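PDB 2DT5: redox-sensing transcriptional repressor Rex from Thermus thermophilus, which probably represses transcription in response to the cellular NADH/NAD(+) balance, binding DNA as a homodimer that carries the dinucleotide in a Rossmann domain. Local coordinates for residues L107-P115 with V122-L133. The protein carries 1 engineered substitution. Residues are numbered along the deposited sequence; the frame is centred on the assembly and turned at random.
Sequences LRGFFDVDP and VRGGVIEHVDLL. With NAD (nicotinamide-adenine-dinucleotide), chain L.
Leu133 sets its CD2 methyl over the centre of the Phe111 ring, 3.7 Å from the centroid, a CH-pi contact; His129 O and Leu132 CB lie at that ring's edge. Glu128 runs alongside, its carboxylate turned 21° from the ring, while its OE1 pairs with Arg136. The Phe110 ring is covered on one face by Val122 CG2, off-centre toward the rim, and has Val126 O at its edge. Asp112 O sits above the His129 ring; in that ring's plane, ND1 accepts from Asp131 N.

Strand 105-112 pairs in parallel with strand 125-129. Glu128 N gives a nearly straight bond to Phe110 O (2.7 Å), Asp112 N reaches Glu128 O, and Val130 N meets Asp112 O. A water accepts from Phe110 N within bonding distance of Val126 O and Glu128 OE2, bridging the strands.

Asp112 ends the Rossmann strand 105-112. Its chi1 of -157° swings the carboxylate away from the backbone N, toward the adenosine ribose of NAD: OD2 takes O3B at 2.7 Å and OD1 takes O2B at a doubtfully short 2.5 Å. Val113 CG1 and Val130 CG1, tight at 3.4 Å, border the adenine. Asp114 N closes an Asx turn through the anti lone pair of Asp112 OD1; Val113 N meets that oxygen from above the carboxylate plane. These two amides probably stabilise the negative charge and fix the carboxylate's rotation, consistent with a group set for both ribose hydroxyls.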
ATOM      1  N   LEU B 107       3.798  -7.457 -18.501  1.00 32.90           N
ATOM      2  CA  LEU B 107       3.044  -8.693 -18.299  1.00 32.21           C
ATOM      3  C   LEU B 107       3.257  -9.641 -19.480  1.00 38.89           C
ATOM      4  O   LEU B 107       3.008  -9.263 -20.633  1.00 35.12           O
ATOM      5  CB  LEU B 107       1.555  -8.365 -18.161  1.00 28.97           C
ATOM      6  CG  LEU B 107       1.133  -7.631 -16.879  1.00 29.56           C
ATOM      7  CD1 LEU B 107      -0.217  -6.982 -17.081  1.00 29.75           C
ATOM      8  CD2 LEU B 107       1.078  -8.603 -15.715  1.00 36.00           C
ATOM      9  N   ARG B 108       3.699 -10.869 -19.204  1.00 28.77           N
ATOM     10  CA  ARG B 108       3.958 -11.818 -20.289  1.00 33.44           C
ATOM     11  C   ARG B 108       3.291 -13.163 -20.121  1.00 29.73           C
ATOM     12  O   ARG B 108       3.610 -14.103 -20.843  1.00 37.57           O
ATOM     13  CB  ARG B 108       5.465 -12.044 -20.452  1.00 32.22           C
ATOM     14  CG  ARG B 108       6.239 -10.784 -20.794  1.00 34.04           C
ATOM     15  CD  ARG B 108       7.759 -10.999 -20.726  1.00 31.37           C
ATOM     16  NE  ARG B 108       8.457  -9.724 -20.873  1.00 38.27           N
ATOM     17  CZ  ARG B 108       9.756  -9.531 -20.656  1.00 42.48           C
ATOM     18  NH1 ARG B 108      10.540 -10.533 -20.279  1.00 36.88           N
ATOM     19  NH2 ARG B 108      10.267  -8.319 -20.801  1.00 41.55           N
ATOM     20  N   GLY B 109       2.375 -13.265 -19.169  1.00 30.49           N
ATOM     21  CA  GLY B 109       1.699 -14.529 -18.945  1.00 29.64           C
ATOM     22  C   GLY B 109       0.521 -14.383 -18.011  1.00 28.67           C
ATOM     23  O   GLY B 109       0.554 -13.585 -17.081  1.00 31.18           O
ATOM     24  N   PHE B 110      -0.522 -15.154 -18.277  1.00 28.81           N
ATOM     25  CA  PHE B 110      -1.747 -15.121 -17.493  1.00 31.76           C
ATOM     26  C   PHE B 110      -2.177 -16.569 -17.285  1.00 31.73           C
ATOM     27  O   PHE B 110      -2.380 -17.301 -18.245  1.00 38.70           O
ATOM     28  CB  PHE B 110      -2.798 -14.307 -18.254  1.00 27.59           C
ATOM     29  CG  PHE B 110      -2.269 -12.993 -18.779  1.00 25.44           C
ATOM     30  CD1 PHE B 110      -1.717 -12.916 -20.050  1.00 27.55           C
ATOM     31  CD2 PHE B 110      -2.288 -11.841 -17.983  1.00 21.22           C
ATOM     32  CE1 PHE B 110      -1.193 -11.718 -20.530  1.00 32.14           C
ATOM     33  CE2 PHE B 110      -1.761 -10.630 -18.451  1.00 25.54           C
ATOM     34  CZ  PHE B 110      -1.213 -10.568 -19.727  1.00 32.83           C
ATOM     35  N   PHE B 111      -2.305 -16.983 -16.026  1.00 34.00           N
ATOM     36  CA  PHE B 111      -2.634 -18.365 -15.720  1.00 30.67           C
ATOM     37  C   PHE B 111      -3.768 -18.569 -14.727  1.00 35.14           C
ATOM     38  O   PHE B 111      -3.977 -17.771 -13.809  1.00 32.27           O
ATOM     39  CB  PHE B 111      -1.381 -19.083 -15.186  1.00 32.50           C
ATOM     40  CG  PHE B 111      -0.132 -18.826 -15.995  1.00 35.56           C
ATOM     41  CD1 PHE B 111       0.677 -17.719 -15.729  1.00 35.01           C
ATOM     42  CD2 PHE B 111       0.243 -19.698 -17.022  1.00 39.44           C
ATOM     43  CE1 PHE B 111       1.844 -17.487 -16.477  1.00 36.61           C
ATOM     44  CE2 PHE B 111       1.407 -19.474 -17.774  1.00 36.33           C
ATOM     45  CZ  PHE B 111       2.208 -18.372 -17.501  1.00 39.26           C
ATOM     46  N   ASP B 112      -4.489 -19.669 -14.918  1.00 37.90           N
ATOM     47  CA  ASP B 112      -5.604 -20.037 -14.055  1.00 37.13           C
ATOM     48  C   ASP B 112      -5.736 -21.557 -14.196  1.00 39.04           C
ATOM     49  O   ASP B 112      -4.980 -22.167 -14.947  1.00 34.60           O
ATOM     50  CB  ASP B 112      -6.866 -19.320 -14.536  1.00 31.19           C
ATOM     51  CG  ASP B 112      -7.903 -19.173 -13.446  1.00 39.20           C
ATOM     52  OD1 ASP B 112      -8.591 -20.175 -13.142  1.00 38.18           O
ATOM     53  OD2 ASP B 112      -8.031 -18.059 -12.883  1.00 34.29           O
ATOM     54  N   VAL B 113      -6.670 -22.169 -13.473  1.00 36.95           N
ATOM     55  CA  VAL B 113      -6.877 -23.612 -13.567  1.00 39.07           C
ATOM     56  C   VAL B 113      -8.287 -23.905 -14.049  1.00 45.20           C
ATOM     57  O   VAL B 113      -8.628 -25.042 -14.339  1.00 50.66           O
ATOM     58  CB  VAL B 113      -6.696 -24.307 -12.209  1.00 36.72           C
ATOM     59  CG1 VAL B 113      -5.259 -24.148 -11.733  1.00 47.62           C
ATOM     60  CG2 VAL B 113      -7.654 -23.721 -11.194  1.00 34.66           C
ATOM     61  N   ASP B 114      -9.107 -22.867 -14.123  1.00 44.31           N
ATOM     62  CA  ASP B 114     -10.490 -23.000 -14.544  1.00 44.27           C
ATOM     63  C   ASP B 114     -10.561 -23.174 -16.061  1.00 49.48           C
ATOM     64  O   ASP B 114     -10.130 -22.306 -16.822  1.00 49.30           O
ATOM     65  CB  ASP B 114     -11.260 -21.753 -14.115  1.00 42.45           C
ATOM     66  CG  ASP B 114     -12.750 -21.872 -14.348  1.00 48.16           C
ATOM     67  OD1 ASP B 114     -13.175 -22.735 -15.153  1.00 46.03           O
ATOM     68  OD2 ASP B 114     -13.494 -21.087 -13.730  1.00 40.49           O
ATOM     69  N   PRO B 115     -11.111 -24.303 -16.526  1.00 49.46           N
ATOM     70  CA  PRO B 115     -11.201 -24.519 -17.975  1.00 48.22           C
ATOM     71  C   PRO B 115     -12.010 -23.440 -18.711  1.00 43.84           C
ATOM     72  O   PRO B 115     -11.830 -23.227 -19.905  1.00 45.27           O
ATOM     73  CB  PRO B 115     -11.841 -25.904 -18.077  1.00 47.17           C
ATOM     74  CG  PRO B 115     -11.408 -26.573 -16.797  1.00 51.23           C
ATOM     75  CD  PRO B 115     -11.596 -25.477 -15.784  1.00 49.58           C
ATOM     76  N   VAL B 122      -7.106 -11.931 -23.341  1.00 36.39           N
ATOM     77  CA  VAL B 122      -6.890 -10.844 -22.384  1.00 35.83           C
ATOM     78  C   VAL B 122      -5.878  -9.867 -22.978  1.00 30.64           C
ATOM     79  O   VAL B 122      -5.203 -10.180 -23.963  1.00 31.56           O
ATOM     80  CB  VAL B 122      -6.363 -11.361 -21.011  1.00 33.55           C
ATOM     81  CG1 VAL B 122      -7.397 -12.258 -20.370  1.00 39.32           C
ATOM     82  CG2 VAL B 122      -5.053 -12.099 -21.189  1.00 41.63           C
ATOM     83  N   ARG B 123      -5.766  -8.685 -22.387  1.00 28.81           N
ATOM     84  CA  ARG B 123      -4.826  -7.708 -22.904  1.00 31.24           C
ATOM     85  C   ARG B 123      -3.438  -8.308 -23.023  1.00 33.43           C
ATOM     86  O   ARG B 123      -2.827  -8.709 -22.021  1.00 30.95           O
ATOM     87  CB  ARG B 123      -4.776  -6.460 -22.016  1.00 35.16           C
ATOM     88  CG  ARG B 123      -3.797  -5.402 -22.537  1.00 35.87           C
ATOM     89  CD  ARG B 123      -3.980  -4.075 -21.830  1.00 32.13           C
ATOM     90  NE  ARG B 123      -3.003  -3.085 -22.277  1.00 39.59           N
ATOM     91  CZ  ARG B 123      -3.147  -2.286 -23.333  1.00 55.69           C
ATOM     92  NH1 ARG B 123      -4.247  -2.338 -24.084  1.00 55.53           N
ATOM     93  NH2 ARG B 123      -2.182  -1.421 -23.641  1.00 53.84           N
ATOM     94  N   GLY B 124      -2.955  -8.383 -24.263  1.00 31.98           N
ATOM     95  CA  GLY B 124      -1.629  -8.910 -24.522  1.00 33.86           C
ATOM     96  C   GLY B 124      -1.476 -10.413 -24.620  1.00 40.83           C
ATOM     97  O   GLY B 124      -0.355 -10.904 -24.723  1.00 47.38           O
ATOM     98  N   GLY B 125      -2.567 -11.169 -24.583  1.00 40.10           N
ATOM     99  CA  GLY B 125      -2.396 -12.604 -24.700  1.00 40.28           C
ATOM    100  C   GLY B 125      -3.637 -13.427 -24.459  1.00 38.07           C
ATOM    101  O   GLY B 125      -4.756 -12.978 -24.674  1.00 36.85           O
ATOM    102  N   VAL B 126      -3.423 -14.649 -24.000  1.00 40.01           N
ATOM    103  CA  VAL B 126      -4.522 -15.549 -23.720  1.00 40.81           C
ATOM    104  C   VAL B 126      -4.205 -16.263 -22.411  1.00 38.33           C
ATOM    105  O   VAL B 126      -3.044 -16.535 -22.104  1.00 40.01           O
ATOM    106  CB  VAL B 126      -4.688 -16.560 -24.871  1.00 41.30           C
ATOM    107  CG1 VAL B 126      -3.459 -17.453 -24.958  1.00 49.68           C
ATOM    108  CG2 VAL B 126      -5.930 -17.381 -24.664  1.00 46.39           C
ATOM    109  N   ILE B 127      -5.235 -16.533 -21.619  1.00 32.64           N
ATOM    110  CA  ILE B 127      -5.045 -17.211 -20.355  1.00 31.05           C
ATOM    111  C   ILE B 127      -4.618 -18.651 -20.605  1.00 36.96           C
ATOM    112  O   ILE B 127      -5.271 -19.383 -21.360  1.00 36.76           O
ATOM    113  CB  ILE B 127      -6.336 -17.190 -19.536  1.00 30.72           C
ATOM    114  CG1 ILE B 127      -6.726 -15.738 -19.257  1.00 25.21           C
ATOM    115  CG2 ILE B 127      -6.150 -17.953 -18.213  1.00 26.33           C
ATOM    116  CD1 ILE B 127      -8.012 -15.607 -18.486  1.00 29.45           C
ATOM    117  N   GLU B 128      -3.509 -19.052 -19.987  1.00 35.55           N
ATOM    118  CA  GLU B 128      -3.021 -20.416 -20.147  1.00 38.76           C
ATOM    119  C   GLU B 128      -3.194 -21.171 -18.847  1.00 38.55           C
ATOM    120  O   GLU B 128      -3.432 -20.573 -17.788  1.00 36.76           O
ATOM    121  CB  GLU B 128      -1.552 -20.421 -20.565  1.00 36.95           C
ATOM    122  CG  GLU B 128      -1.295 -19.644 -21.838  1.00 44.51           C
ATOM    123  CD  GLU B 128       0.162 -19.665 -22.238  1.00 50.05           C
ATOM    124  OE1 GLU B 128       0.530 -20.498 -23.093  1.00 47.54           O
ATOM    125  OE2 GLU B 128       0.939 -18.858 -21.686  1.00 54.80           O
ATOM    126  N   HIS B 129      -3.077 -22.491 -18.924  1.00 37.00           N
ATOM    127  CA  HIS B 129      -3.235 -23.298 -17.739  1.00 38.88           C
ATOM    128  C   HIS B 129      -1.985 -23.192 -16.876  1.00 38.15           C
ATOM    129  O   HIS B 129      -0.857 -23.126 -17.384  1.00 38.36           O
ATOM    130  CB  HIS B 129      -3.522 -24.752 -18.105  1.00 40.84           C
ATOM    131  CG  HIS B 129      -3.959 -25.576 -16.936  1.00 41.67           C
ATOM    132  ND1 HIS B 129      -3.085 -25.996 -15.956  1.00 36.80           N
ATOM    133  CD2 HIS B 129      -5.188 -25.985 -16.542  1.00 42.50           C
ATOM    134  CE1 HIS B 129      -3.760 -26.621 -15.009  1.00 42.98           C
ATOM    135  NE2 HIS B 129      -5.038 -26.629 -15.339  1.00 41.42           N
ATOM    136  N   VAL B 130      -2.190 -23.154 -15.567  1.00 35.39           N
ATOM    137  CA  VAL B 130      -1.076 -23.022 -14.654  1.00 41.76           C
ATOM    138  C   VAL B 130      -0.030 -24.130 -14.845  1.00 45.97           C
ATOM    139  O   VAL B 130       1.117 -23.981 -14.423  1.00 46.30           O
ATOM    140  CB  VAL B 130      -1.565 -22.997 -13.197  1.00 39.82           C
ATOM    141  CG1 VAL B 130      -2.017 -24.372 -12.776  1.00 43.03           C
ATOM    142  CG2 VAL B 130      -0.466 -22.485 -12.296  1.00 38.44           C
ATOM    143  N   ASP B 131      -0.418 -25.234 -15.485  1.00 48.05           N
ATOM    144  CA  ASP B 131       0.527 -26.328 -15.730  1.00 47.79           C
ATOM    145  C   ASP B 131       1.639 -25.896 -16.673  1.00 45.64           C
ATOM    146  O   ASP B 131       2.706 -26.508 -16.690  1.00 45.34           O
ATOM    147  CB  ASP B 131      -0.166 -27.558 -16.329  1.00 51.17           C
ATOM    148  CG  ASP B 131      -1.081 -28.249 -15.348  1.00 52.90           C
ATOM    149  OD1 ASP B 131      -0.861 -28.107 -14.126  1.00 60.88           O
ATOM    150  OD2 ASP B 131      -2.014 -28.949 -15.795  1.00 59.88           O
ATOM    151  N   LEU B 132       1.392 -24.840 -17.449  1.00 41.88           N
ATOM    152  CA  LEU B 132       2.382 -24.326 -18.398  1.00 40.89           C
ATOM    153  C   LEU B 132       3.517 -23.485 -17.801  1.00 41.53           C
ATOM    154  O   LEU B 132       4.476 -23.158 -18.501  1.00 41.57           O
ATOM    155  CB  LEU B 132       1.678 -23.514 -19.484  1.00 47.48           C
ATOM    156  CG  LEU B 132       1.052 -24.360 -20.590  1.00 52.97           C
ATOM    157  CD1 LEU B 132       0.114 -23.524 -21.438  1.00 55.16           C
ATOM    158  CD2 LEU B 132       2.166 -24.941 -21.437  1.00 54.18           C
ATOM    159  N   LEU B 133       3.417 -23.138 -16.520  1.00 40.45           N
ATOM    160  CA  LEU B 133       4.447 -22.328 -15.852  1.00 39.22           C
ATOM    161  C   LEU B 133       5.886 -22.797 -16.080  1.00 42.94           C
ATOM    162  O   LEU B 133       6.759 -22.010 -16.459  1.00 40.02           O
ATOM    163  CB  LEU B 133       4.204 -22.288 -14.342  1.00 36.18           C
ATOM    164  CG  LEU B 133       3.128 -21.376 -13.747  1.00 38.45           C
ATOM    165  CD1 LEU B 133       3.180 -21.520 -12.244  1.00 27.48           C
ATOM    166  CD2 LEU B 133       3.371 -19.920 -14.152  1.00 32.41           C
TER
HETATM  167  PA  NAD L 302     -11.810 -15.039  -7.559  1.00 32.75           P
HETATM  168  O1A NAD L 302     -12.652 -14.115  -8.379  1.00 31.61           O
HETATM  169  O2A NAD L 302     -12.451 -16.195  -6.856  1.00 36.83           O
HETATM  170  O5B NAD L 302     -10.683 -15.523  -8.523  1.00 26.24           O
HETATM  171  C5B NAD L 302      -9.651 -16.459  -8.122  1.00 29.88           C
HETATM  172  C4B NAD L 302      -9.154 -17.103  -9.391  1.00 29.10           C
HETATM  173  O4B NAD L 302      -8.097 -18.011  -8.937  1.00 34.36           O
HETATM  174  C3B NAD L 302     -10.163 -18.056 -10.144  1.00 34.27           C
HETATM  175  O3B NAD L 302     -10.276 -17.634 -11.539  1.00 26.39           O
HETATM  176  C2B NAD L 302      -9.573 -19.459 -10.012  1.00 33.57           C
HETATM  177  O2B NAD L 302      -9.837 -20.358 -11.021  1.00 34.61           O
HETATM  178  C1B NAD L 302      -8.102 -19.095  -9.832  1.00 35.22           C
HETATM  179  N9A NAD L 302      -7.324 -20.119  -9.187  1.00 35.39           N
HETATM  180  C8A NAD L 302      -7.548 -20.957  -8.084  1.00 30.48           C
HETATM  181  N7A NAD L 302      -6.531 -21.761  -7.832  1.00 31.22           N
HETATM  182  C5A NAD L 302      -5.579 -21.509  -8.753  1.00 35.11           C
HETATM  183  C6A NAD L 302      -4.240 -22.064  -8.997  1.00 44.14           C
HETATM  184  N6A NAD L 302      -3.720 -23.013  -8.251  1.00 44.72           N
HETATM  185  N1A NAD L 302      -3.561 -21.505 -10.084  1.00 40.14           N
HETATM  186  C2A NAD L 302      -4.036 -20.531 -10.890  1.00 38.09           C
HETATM  187  N3A NAD L 302      -5.307 -19.972 -10.697  1.00 36.20           N
HETATM  188  C4A NAD L 302      -6.045 -20.493  -9.622  1.00 32.86           C
HETATM  189  O3  NAD L 302     -11.035 -14.189  -6.444  1.00 31.69           O
HETATM  190  PN  NAD L 302     -10.725 -12.574  -6.318  1.00 29.21           P
HETATM  191  O1N NAD L 302     -11.890 -11.904  -5.710  1.00 29.94           O
HETATM  192  O2N NAD L 302     -10.248 -12.143  -7.665  1.00 27.42           O
HETATM  193  O5D NAD L 302      -9.543 -12.603  -5.216  1.00 30.93           O
HETATM  194  C5D NAD L 302      -8.252 -13.202  -5.537  1.00 25.21           C
HETATM  195  C4D NAD L 302      -7.356 -13.094  -4.360  1.00 29.45           C
HETATM  196  O4D NAD L 302      -7.149 -11.637  -4.037  1.00 28.36           O
HETATM  197  C3D NAD L 302      -7.940 -13.708  -3.019  1.00 27.44           C
HETATM  198  O3D NAD L 302      -6.887 -14.350  -2.267  1.00 34.58           O
HETATM  199  C2D NAD L 302      -8.439 -12.474  -2.290  1.00 24.07           C
HETATM  200  O2D NAD L 302      -8.651 -12.652  -0.929  1.00 30.78           O
HETATM  201  C1D NAD L 302      -7.297 -11.453  -2.638  1.00 29.64           C
HETATM  202  N1N NAD L 302      -7.686 -10.073  -2.246  1.00 31.73           N
HETATM  203  C2N NAD L 302      -6.605  -9.238  -1.850  1.00 32.70           C
HETATM  204  C3N NAD L 302      -6.696  -7.917  -1.800  1.00 28.93           C
HETATM  205  C7N NAD L 302      -5.527  -7.107  -1.328  1.00 32.65           C
HETATM  206  O7N NAD L 302      -5.722  -5.902  -1.055  1.00 29.94           O
HETATM  207  N7N NAD L 302      -4.337  -7.713  -1.169  1.00 27.50           N
HETATM  208  C4N NAD L 302      -7.982  -7.200  -2.198  1.00 31.92           C
HETATM  209  C5N NAD L 302      -8.677  -8.015  -3.273  1.00 33.45           C
HETATM  210  C6N NAD L 302      -8.747  -9.406  -3.024  1.00 29.77           C
HETATM  211  O   HOH W   1      -0.638 -16.219 -21.008  1.00 52.30           O